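PDB 2ZQ5: sulfotransferase from Mycobacterium tuberculosis, which probably transfers a sulfonate group from an activated donor to an acceptor molecule, as other members of the sulfotransferase family do. Local coordinates for residues 8-13 with 46-51; 67-72 with 180-185; 123-128 with 174-179. One frame throughout, in Å; residues are numbered along the deposited sequence.

Contact 1: residues 8-13 with 46-51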
loop_
_atom_site.group_PDB
_atom_site.type_symbol
_atom_site.label_atom_id
_atom_site.label_comp_id
_atom_site.label_asym_id
_atom_site.label_seq_id
_atom_site.Cartn_x
_atom_site.Cartn_y
_atom_site.Cartn_z
ATOM N N LYS A 8 -19.965 -11.080 15.926
ATOM C CA LYS A 8 -18.791 -11.271 15.083
ATOM C C LYS A 8 -18.978 -10.796 13.647
ATOM O O LYS A 8 -18.049 -10.857 12.845
ATOM C CB LYS A 8 -18.364 -12.739 15.100
ATOM C CG LYS A 8 -17.835 -13.197 16.453
ATOM C CD LYS A 8 -17.300 -14.616 16.403
ATOM C CE LYS A 8 -18.400 -15.617 16.094
ATOM N NZ LYS A 8 -17.877 -17.009 16.119
ATOM N N ASP A 9 -20.177 -10.325 13.323
ATOM C CA ASP A 9 -20.448 -9.815 11.983
ATOM C C ASP A 9 -19.708 -8.495 11.819
ATOM O O ASP A 9 -19.517 -7.761 12.791
ATOM C CB ASP A 9 -21.948 -9.582 11.790
ATOM C CG ASP A 9 -22.672 -10.815 11.287
ATOM O OD1 ASP A 9 -22.481 -11.905 11.863
ATOM O OD2 ASP A 9 -23.442 -10.685 10.314
ATOM N N VAL A 10 -19.281 -8.194 10.597
ATOM C CA VAL A 10 -18.576 -6.947 10.339
ATOM C C VAL A 10 -19.601 -5.828 10.172
ATOM O O VAL A 10 -19.722 -4.963 11.037
ATOM C CB VAL A 10 -17.699 -7.048 9.069
ATOM C CG1 VAL A 10 -16.962 -5.738 8.838
ATOM C CG2 VAL A 10 -16.700 -8.190 9.222
ATOM N N ALA A 11 -20.342 -5.866 9.065
ATOM C CA ALA A 11 -21.371 -4.871 8.767
ATOM C C ALA A 11 -21.883 -5.070 7.345
ATOM O O ALA A 11 -21.314 -5.843 6.579
ATOM C CB ALA A 11 -20.803 -3.460 8.916
ATOM N N THR A 12 -22.967 -4.381 7.002
ATOM C CA THR A 12 -23.526 -4.469 5.657
ATOM C C THR A 12 -22.981 -3.290 4.858
ATOM O O THR A 12 -22.420 -2.355 5.430
ATOM C CB THR A 12 -25.063 -4.373 5.666
ATOM O OG1 THR A 12 -25.457 -3.064 6.099
ATOM C CG2 THR A 12 -25.655 -5.409 6.605
ATOM N N VAL A 13 -23.139 -3.336 3.540
ATOM C CA VAL A 13 -22.663 -2.253 2.690
ATOM C C VAL A 13 -23.364 -0.943 3.048
ATOM O O VAL A 13 -22.718 0.102 3.146
ATOM C CB VAL A 13 -22.899 -2.570 1.199
ATOM C CG1 VAL A 13 -22.466 -1.391 0.337
ATOM C CG2 VAL A 13 -22.118 -3.819 0.809
ATOM N N ALA A 46 -16.544 -12.396 2.012
ATOM C CA ALA A 46 -15.371 -13.188 2.350
ATOM C C ALA A 46 -15.096 -13.120 3.850
ATOM O O ALA A 46 -14.886 -14.145 4.495
ATOM C CB ALA A 46 -14.161 -12.692 1.570
ATOM N N TYR A 47 -15.102 -11.915 4.411
ATOM C CA TYR A 47 -14.850 -11.761 5.839
ATOM C C TYR A 47 -15.838 -12.554 6.675
ATOM O O TYR A 47 -15.459 -13.318 7.562
ATOM C CB TYR A 47 -14.954 -10.292 6.264
ATOM C CG TYR A 47 -13.738 -9.445 5.973
ATOM C CD1 TYR A 47 -12.460 -9.880 6.317
ATOM C CD2 TYR A 47 -13.869 -8.189 5.385
ATOM C CE1 TYR A 47 -11.340 -9.088 6.082
ATOM C CE2 TYR A 47 -12.755 -7.385 5.150
ATOM C CZ TYR A 47 -11.495 -7.842 5.498
ATOM O OH TYR A 47 -10.388 -7.070 5.245
ATOM N N GLN A 48 -17.116 -12.371 6.376
ATOM C CA GLN A 48 -18.169 -13.019 7.137
ATOM C C GLN A 48 -18.394 -14.495 6.825
ATOM O O GLN A 48 -19.018 -15.205 7.611
ATOM C CB GLN A 48 -19.456 -12.201 6.969
ATOM C CG GLN A 48 -19.216 -10.718 7.287
ATOM C CD GLN A 48 -20.450 -9.843 7.161
ATOM O OE1 GLN A 48 -21.122 -9.836 6.129
ATOM N NE2 GLN A 48 -20.741 -9.082 8.212
ATOM N N GLY A 49 -17.856 -14.971 5.706
ATOM C CA GLY A 49 -18.042 -16.366 5.355
ATOM C C GLY A 49 -16.841 -17.287 5.497
ATOM O O GLY A 49 -17.008 -18.507 5.548
ATOM N N GLU A 50 -15.635 -16.733 5.578
ATOM C CA GLU A 50 -14.449 -17.579 5.672
ATOM C C GLU A 50 -13.288 -17.049 6.510
ATOM O O GLU A 50 -12.358 -17.797 6.812
ATOM C CB GLU A 50 -13.951 -17.883 4.257
ATOM C CG GLU A 50 -13.968 -16.651 3.370
ATOM C CD GLU A 50 -13.600 -16.923 1.923
ATOM O OE1 GLU A 50 -14.099 -17.908 1.338
ATOM O OE2 GLU A 50 -12.825 -16.125 1.365
ATOM N N ALA A 51 -13.334 -15.779 6.902
ATOM C CA ALA A 51 -12.237 -15.206 7.673
ATOM C C ALA A 51 -12.186 -15.618 9.144
ATOM O O ALA A 51 -11.210 -15.326 9.831
ATOM C CB ALA A 51 -12.262 -13.684 7.555
#
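Val10 and Gln48 carry most of the surface buried where the N-terminal arm, residues 8-13, lies across the last turns of helix 36-50. The contact belongs to the helical N-terminal part of this sulfotransferase-fold chain, which precedes the first strand, 94-97, of the parallel sheet. The buried surface is small, 184 Å² over both sides, and comes mainly from these two residues.

Polar approach comes first. The extended side chain of Gln48 reaches out to the arm and brings its amide group up to the backbone of Val10 and Ala11. In the model Gln48 NE2 lies 2.9 Å from Val10 N. The orientation of this amide is doubtful, so the bonding cannot be read from the atom assignment. The carboxylate of Asp9 flanks the same group: the two side chains cross at about a right angle and their flat ends are turned 59° apart. Val10 O accepts a hydrogen bond from Arg62 NH1 of helix 55-81. Two residues on, Thr12 occupies the N-cap of helix 13-24 and its OG1 caps Glu15 N, so the arm passes directly into that helix.

Apolar packing centres on Val10, whose side chain also touches Leu44 and Leu53. Tyr47 extends the buried side toward Asn61 and Leu65. With Val10 CG1 anti to its own nitrogen (chi1 -179°), the other methyl turns to the helix, where Val10 CG2 sits 4.0 Å from Tyr47 CB.

Contact 2: residues 67-72 with 180-185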
loop_
_atom_site.group_PDB
_atom_site.type_symbol
_atom_site.label_atom_id
_atom_site.label_comp_id
_atom_site.label_asym_id
_atom_site.label_seq_id
_atom_site.Cartn_x
_atom_site.Cartn_y
_atom_site.Cartn_z
ATOM N N GLY A 67 -13.262 3.297 7.428
ATOM C CA GLY A 67 -12.178 4.227 7.168
ATOM C C GLY A 67 -11.906 4.403 5.688
ATOM O O GLY A 67 -11.602 5.505 5.235
ATOM N N ALA A 68 -12.006 3.316 4.933
ATOM C CA ALA A 68 -11.778 3.371 3.498
ATOM C C ALA A 68 -12.843 4.246 2.842
ATOM O O ALA A 68 -12.542 5.036 1.948
ATOM C CB ALA A 68 -11.811 1.966 2.907
ATOM N N LEU A 69 -14.088 4.109 3.292
ATOM C CA LEU A 69 -15.183 4.892 2.736
ATOM C C LEU A 69 -15.103 6.356 3.155
ATOM O O LEU A 69 -15.479 7.244 2.391
ATOM C CB LEU A 69 -16.534 4.296 3.142
ATOM C CG LEU A 69 -16.841 2.924 2.529
ATOM C CD1 LEU A 69 -18.271 2.528 2.881
ATOM C CD2 LEU A 69 -16.669 2.976 1.018
ATOM N N VAL A 70 -14.616 6.613 4.365
ATOM C CA VAL A 70 -14.474 7.991 4.817
ATOM C C VAL A 70 -13.411 8.661 3.949
ATOM O O VAL A 70 -13.575 9.806 3.529
ATOM C CB VAL A 70 -14.054 8.067 6.301
ATOM C CG1 VAL A 70 -13.610 9.485 6.648
ATOM C CG2 VAL A 70 -15.223 7.660 7.185
ATOM N N ALA A 71 -12.326 7.939 3.673
ATOM C CA ALA A 71 -11.249 8.465 2.838
ATOM C C ALA A 71 -11.795 8.756 1.442
ATOM O O ALA A 71 -11.443 9.764 0.818
ATOM C CB ALA A 71 -10.097 7.452 2.759
ATOM N N ARG A 72 -12.651 7.864 0.953
ATOM C CA ARG A 72 -13.263 8.030 -0.359
ATOM C C ARG A 72 -14.054 9.343 -0.367
ATOM O O ARG A 72 -13.947 10.142 -1.299
ATOM C CB ARG A 72 -14.196 6.852 -0.658
ATOM C CG ARG A 72 -14.729 6.850 -2.076
ATOM C CD ARG A 72 -15.766 5.752 -2.309
ATOM N NE ARG A 72 -16.251 5.816 -3.684
ATOM C CZ ARG A 72 -15.618 5.293 -4.731
ATOM N NH1 ARG A 72 -14.475 4.638 -4.568
ATOM N NH2 ARG A 72 -16.105 5.470 -5.950
ATOM N N GLN A 180 -9.685 3.116 -1.188
ATOM C CA GLN A 180 -10.876 3.903 -1.504
ATOM C C GLN A 180 -11.761 3.164 -2.509
ATOM O O GLN A 180 -12.982 3.346 -2.524
ATOM C CB GLN A 180 -10.486 5.273 -2.075
ATOM C CG GLN A 180 -9.861 6.220 -1.065
ATOM C CD GLN A 180 -9.692 7.627 -1.612
ATOM O OE1 GLN A 180 -10.305 7.993 -2.618
ATOM N NE2 GLN A 180 -8.872 8.429 -0.944
ATOM N N SER A 181 -11.131 2.329 -3.336
ATOM C CA SER A 181 -11.820 1.536 -4.358
ATOM C C SER A 181 -12.040 0.098 -3.890
ATOM O O SER A 181 -12.588 -0.727 -4.628
ATOM C CB SER A 181 -10.987 1.491 -5.641
ATOM O OG SER A 181 -10.682 2.787 -6.119
ATOM N N LEU A 182 -11.608 -0.196 -2.669
ATOM C CA LEU A 182 -11.711 -1.537 -2.100
ATOM C C LEU A 182 -11.021 -2.593 -2.968
ATOM O O LEU A 182 -11.434 -3.753 -2.999
ATOM C CB LEU A 182 -13.175 -1.928 -1.835
ATOM C CG LEU A 182 -13.858 -1.338 -0.587
ATOM C CD1 LEU A 182 -12.953 -1.493 0.635
ATOM C CD2 LEU A 182 -14.180 0.127 -0.815
ATOM N N HIS A 183 -9.979 -2.166 -3.681
ATOM C CA HIS A 183 -9.159 -3.055 -4.512
ATOM C C HIS A 183 -7.771 -2.978 -3.886
ATOM O O HIS A 183 -7.058 -1.984 -4.055
ATOM C CB HIS A 183 -9.083 -2.576 -5.968
ATOM C CG HIS A 183 -10.296 -2.901 -6.784
ATOM N ND1 HIS A 183 -11.522 -2.310 -6.569
ATOM C CD2 HIS A 183 -10.463 -3.738 -7.837
ATOM C CE1 HIS A 183 -12.391 -2.766 -7.452
ATOM N NE2 HIS A 183 -11.774 -3.633 -8.235
ATOM N N SER A 184 -7.382 -4.021 -3.164
ATOM C CA SER A 184 -6.093 -4.021 -2.483
ATOM C C SER A 184 -5.659 -5.425 -2.093
ATOM O O SER A 184 -6.489 -6.244 -1.701
ATOM C CB SER A 184 -6.192 -3.151 -1.224
ATOM O OG SER A 184 -5.005 -3.208 -0.454
ATOM N N VAL A 185 -4.365 -5.711 -2.203
ATOM C CA VAL A 185 -3.878 -7.028 -1.808
ATOM C C VAL A 185 -3.529 -7.044 -0.319
ATOM O O VAL A 185 -3.029 -8.042 0.201
ATOM C CB VAL A 185 -2.643 -7.477 -2.639
ATOM C CG1 VAL A 185 -3.046 -7.698 -4.089
ATOM C CG2 VAL A 185 -1.529 -6.448 -2.542
#
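Arg72 reaches Gln180 through a straight side chain: CG lies anti to the backbone nitrogen (chi1 -172°), and the chain stays extended as far as NE, running past the carbonyl it finally grips. Arg72 NH1 donates to Gln180 O over 2.8 Å, with an N-H...O angle of 143°. The oxygen lies near the guanidinium plane, at its edge, yet the donor stands 48° out of the carbonyl plane. Asp34 engages NH1 in a salt bridge and also bonds Ser181 OG, while Tyr36 adds a cation-pi contact.

The side chain of Gln180 heads away from the guanidinium and lies across the backbone of Ala71 and Arg72. Its extended chain places Gln180 OE1 3.7 Å from Arg72 CA, and the amide is held at both ends by outside partners, OE1 by Arg211 NE and NE2 through Ser75 OG. Gln180 NE2 comes within 3.4 Å of Ala71 O, but the angle is too poor for a bond.

In the sulfotransferase fold of this chain, the contact seats the turn after helix 175-178 against the long N-terminal helix 55-81. Leu182 takes left-handed backbone angles, and its two methyls divide their work: Leu182 CD1 lies 4.3 Å from Ala68 CB, whereas Leu182 CD2 meets Leu69 CD2 at 4.2 Å. Just beyond, His183 ND1 folds back to donate to Ser181 O at 2.7 Å, with the acceptor in the plane of the imidazole.

Contact 3: residues 123-128 with 174-179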
loop_
_atom_site.group_PDB
_atom_site.type_symbol
_atom_site.label_atom_id
_atom_site.label_comp_id
_atom_site.label_asym_id
_atom_site.label_seq_id
_atom_site.Cartn_x
_atom_site.Cartn_y
_atom_site.Cartn_z
ATOM N N TRP A 123 -0.267 11.559 6.714
ATOM C CA TRP A 123 -1.450 12.345 7.028
ATOM C C TRP A 123 -2.275 12.756 5.819
ATOM O O TRP A 123 -3.482 12.968 5.932
ATOM C CB TRP A 123 -1.087 13.576 7.878
ATOM C CG TRP A 123 -0.403 14.726 7.181
ATOM C CD1 TRP A 123 0.885 14.771 6.723
ATOM C CD2 TRP A 123 -0.960 16.023 6.942
ATOM N NE1 TRP A 123 1.166 16.022 6.221
ATOM C CE2 TRP A 123 0.050 16.810 6.343
ATOM C CE3 TRP A 123 -2.215 16.600 7.181
ATOM C CZ2 TRP A 123 -0.157 18.147 5.980
ATOM C CZ3 TRP A 123 -2.422 17.929 6.819
ATOM C CH2 TRP A 123 -1.396 18.687 6.226
ATOM N N LEU A 124 -1.632 12.851 4.662
ATOM C CA LEU A 124 -2.339 13.230 3.448
ATOM C C LEU A 124 -3.053 12.016 2.861
ATOM O O LEU A 124 -4.071 12.153 2.187
ATOM C CB LEU A 124 -1.360 13.833 2.443
ATOM C CG LEU A 124 -0.684 15.106 2.966
ATOM C CD1 LEU A 124 0.421 15.525 2.010
ATOM C CD2 LEU A 124 -1.714 16.220 3.134
ATOM N N ALA A 125 -2.518 10.827 3.121
ATOM C CA ALA A 125 -3.143 9.600 2.639
ATOM C C ALA A 125 -4.371 9.345 3.513
ATOM O O ALA A 125 -5.383 8.819 3.050
ATOM C CB ALA A 125 -2.169 8.435 2.743
ATOM N N GLU A 126 -4.275 9.723 4.785
ATOM C CA GLU A 126 -5.386 9.550 5.715
ATOM C C GLU A 126 -6.431 10.635 5.474
ATOM O O GLU A 126 -7.625 10.413 5.677
ATOM C CB GLU A 126 -4.898 9.642 7.164
ATOM C CG GLU A 126 -4.028 8.485 7.640
ATOM C CD GLU A 126 -4.829 7.249 8.014
ATOM O OE1 GLU A 126 -6.062 7.362 8.174
ATOM O OE2 GLU A 126 -4.221 6.166 8.165
ATOM N N TYR A 127 -5.974 11.803 5.035
ATOM C CA TYR A 127 -6.865 12.931 4.786
ATOM C C TYR A 127 -6.469 13.642 3.487
ATOM O O TYR A 127 -5.820 14.689 3.508
ATOM C CB TYR A 127 -6.782 13.896 5.969
ATOM C CG TYR A 127 -8.005 14.756 6.166
ATOM C CD1 TYR A 127 -8.740 14.687 7.348
ATOM C CD2 TYR A 127 -8.415 15.656 5.185
ATOM C CE1 TYR A 127 -9.852 15.498 7.552
ATOM C CE2 TYR A 127 -9.527 16.471 5.378
ATOM C CZ TYR A 127 -10.238 16.388 6.564
ATOM O OH TYR A 127 -11.330 17.203 6.763
ATOM N N PRO A 128 -6.863 13.076 2.335
ATOM C CA PRO A 128 -6.552 13.642 1.018
ATOM C C PRO A 128 -6.856 15.133 0.897
ATOM O O PRO A 128 -7.964 15.585 1.199
ATOM C CB PRO A 128 -7.399 12.793 0.076
ATOM C CG PRO A 128 -7.393 11.458 0.760
ATOM C CD PRO A 128 -7.655 11.840 2.196
ATOM N N CYS A 174 0.762 2.902 -1.264
ATOM C CA CYS A 174 -0.405 3.186 -2.092
ATOM C C CYS A 174 -1.714 2.530 -1.674
ATOM O O CYS A 174 -2.779 2.995 -2.081
ATOM C CB CYS A 174 -0.102 2.833 -3.550
ATOM S SG CYS A 174 1.336 3.700 -4.242
ATOM N N TRP A 175 -1.663 1.465 -0.875
ATOM C CA TRP A 175 -2.914 0.835 -0.463
ATOM C C TRP A 175 -3.776 1.833 0.299
ATOM O O TRP A 175 -4.996 1.696 0.337
ATOM C CB TRP A 175 -2.678 -0.425 0.392
ATOM C CG TRP A 175 -2.031 -0.182 1.718
ATOM C CD1 TRP A 175 -0.699 -0.266 2.008
ATOM C CD2 TRP A 175 -2.686 0.198 2.934
ATOM N NE1 TRP A 175 -0.483 0.040 3.331
ATOM C CE2 TRP A 175 -1.683 0.329 3.922
ATOM C CE3 TRP A 175 -4.020 0.443 3.284
ATOM C CZ2 TRP A 175 -1.977 0.694 5.241
ATOM C CZ3 TRP A 175 -4.310 0.808 4.598
ATOM C CH2 TRP A 175 -3.289 0.928 5.558
ATOM N N GLN A 176 -3.144 2.846 0.893
ATOM C CA GLN A 176 -3.893 3.857 1.632
ATOM C C GLN A 176 -4.802 4.640 0.692
ATOM O O GLN A 176 -5.794 5.224 1.124
ATOM C CB GLN A 176 -2.939 4.800 2.368
ATOM C CG GLN A 176 -2.378 4.200 3.646
ATOM C CD GLN A 176 -3.275 4.433 4.851
ATOM O OE1 GLN A 176 -4.500 4.325 4.768
ATOM N NE2 GLN A 176 -2.663 4.749 5.985
ATOM N N LEU A 177 -4.454 4.655 -0.591
ATOM C CA LEU A 177 -5.278 5.329 -1.588
ATOM C C LEU A 177 -6.186 4.320 -2.282
ATOM O O LEU A 177 -7.377 4.571 -2.447
ATOM C CB LEU A 177 -4.416 6.033 -2.642
ATOM C CG LEU A 177 -3.572 7.223 -2.187
ATOM C CD1 LEU A 177 -2.747 7.719 -3.356
ATOM C CD2 LEU A 177 -4.473 8.342 -1.658
ATOM N N LEU A 178 -5.623 3.178 -2.672
ATOM C CA LEU A 178 -6.385 2.145 -3.369
ATOM C C LEU A 178 -7.537 1.573 -2.542
ATOM O O LEU A 178 -8.516 1.065 -3.099
ATOM C CB LEU A 178 -5.443 1.023 -3.823
ATOM C CG LEU A 178 -4.383 1.445 -4.847
ATOM C CD1 LEU A 178 -3.310 0.380 -4.938
ATOM C CD2 LEU A 178 -5.024 1.688 -6.207
ATOM N N ARG A 179 -7.431 1.659 -1.218
ATOM C CA ARG A 179 -8.496 1.156 -0.357
ATOM C C ARG A 179 -9.795 1.907 -0.645
ATOM O O ARG A 179 -10.880 1.398 -0.378
ATOM C CB ARG A 179 -8.126 1.317 1.124
ATOM C CG ARG A 179 -7.957 2.764 1.554
ATOM C CD ARG A 179 -7.673 2.932 3.042
ATOM N NE ARG A 179 -7.358 4.330 3.324
ATOM C CZ ARG A 179 -7.584 4.951 4.477
ATOM N NH1 ARG A 179 -8.142 4.308 5.495
ATOM N NH2 ARG A 179 -7.247 6.228 4.606
HETATM O O HOH W 1 -6.993 7.644 1.211
HETATM O O HOH W 2 -8.115 7.820 6.556
HETATM O O HOH W 3 -5.507 3.511 7.313
HETATM O O HOH W 4 -8.415 5.507 8.109
#
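Glu126 faces Gln176 and Arg179 in a largely polar, water-bridged contact between the end of helix 122-126 and the short helix 175-178, close to the centre of the chain. The one direct apolar touch of the contact joins the helices at their nearest point, with Ala125 CB 3.7 Å from Gln176 CB.

Beside this touch, Gln176 NE2 donates to Glu126 OE2 over 3.0 Å, with an N-H...O angle of 152°. The donor arrives from above the carboxylate, 46° out of its plane, and the two flat groups stand almost perpendicular. Both side chains are bent at chi2, which brings their ends together. The same NE2 also bonds Glu172 OE1, so this amide nitrogen serves two carboxylates.

Within the sulfotransferase fold, helix 122-126 comes soon after strand 117-119, an outermost strand of the parallel sheet; helix 175-178 follows some fifty residues later, after helix 141-156, and leads into the loop before helix 194-201. Arg179 comes from the end of that short helix. Its CG sits between the backbone nitrogen and carbonyl carbon (chi1 63°), and the extended chain then returns over its own turn, where Arg179 NE donates to Gln176 O at 2.8 Å. Gln176 OE1 lies 3.1 Å above the centre of the guanidinium plane of Arg179, whose rotation is set by its in-plane bonds to Gln176 O and two waters. Its salt bridge to Glu126 is long, 3.9 Å from Arg179 NH2 to Glu126 OE1.

Four waters bridge the two segments. Two link Glu126 OE1 to the guanidinium, one through NH2 and the other through NH1; the first also donates to Glu126 O. A third joins Glu126 OE2 to Gln176 OE1, and a fourth, 2.7 Å from both Ala125 O and Gln176 O, ties the two backbones.

How the contacts relate
Along the chain contact 1 closes first, before contact 2 opens; residues 123-128 and 174-179 then both fall between the two segments of contact 2. Contacts 2 and 3 adjoin, their centres about 8 Å apart, because residues 174-179 run straight into 180-185. Arg179 is shared ground: Arg179 NH2 packs 3.6 Å from Ala71 CB of helix 55-81. Contact 1 stands apart, its centre about 16 Å from that of contact 2 and about 23 Å from that of contact 3, yet its helix 36-50 is followed in sequence by helix 55-81. Contact 1 joins the N-terminal arm to helix 36-50, contact 3 pairs helices 122-126 and 175-178, and contact 2 ties N-terminal helix 55-81 to the turn that follows.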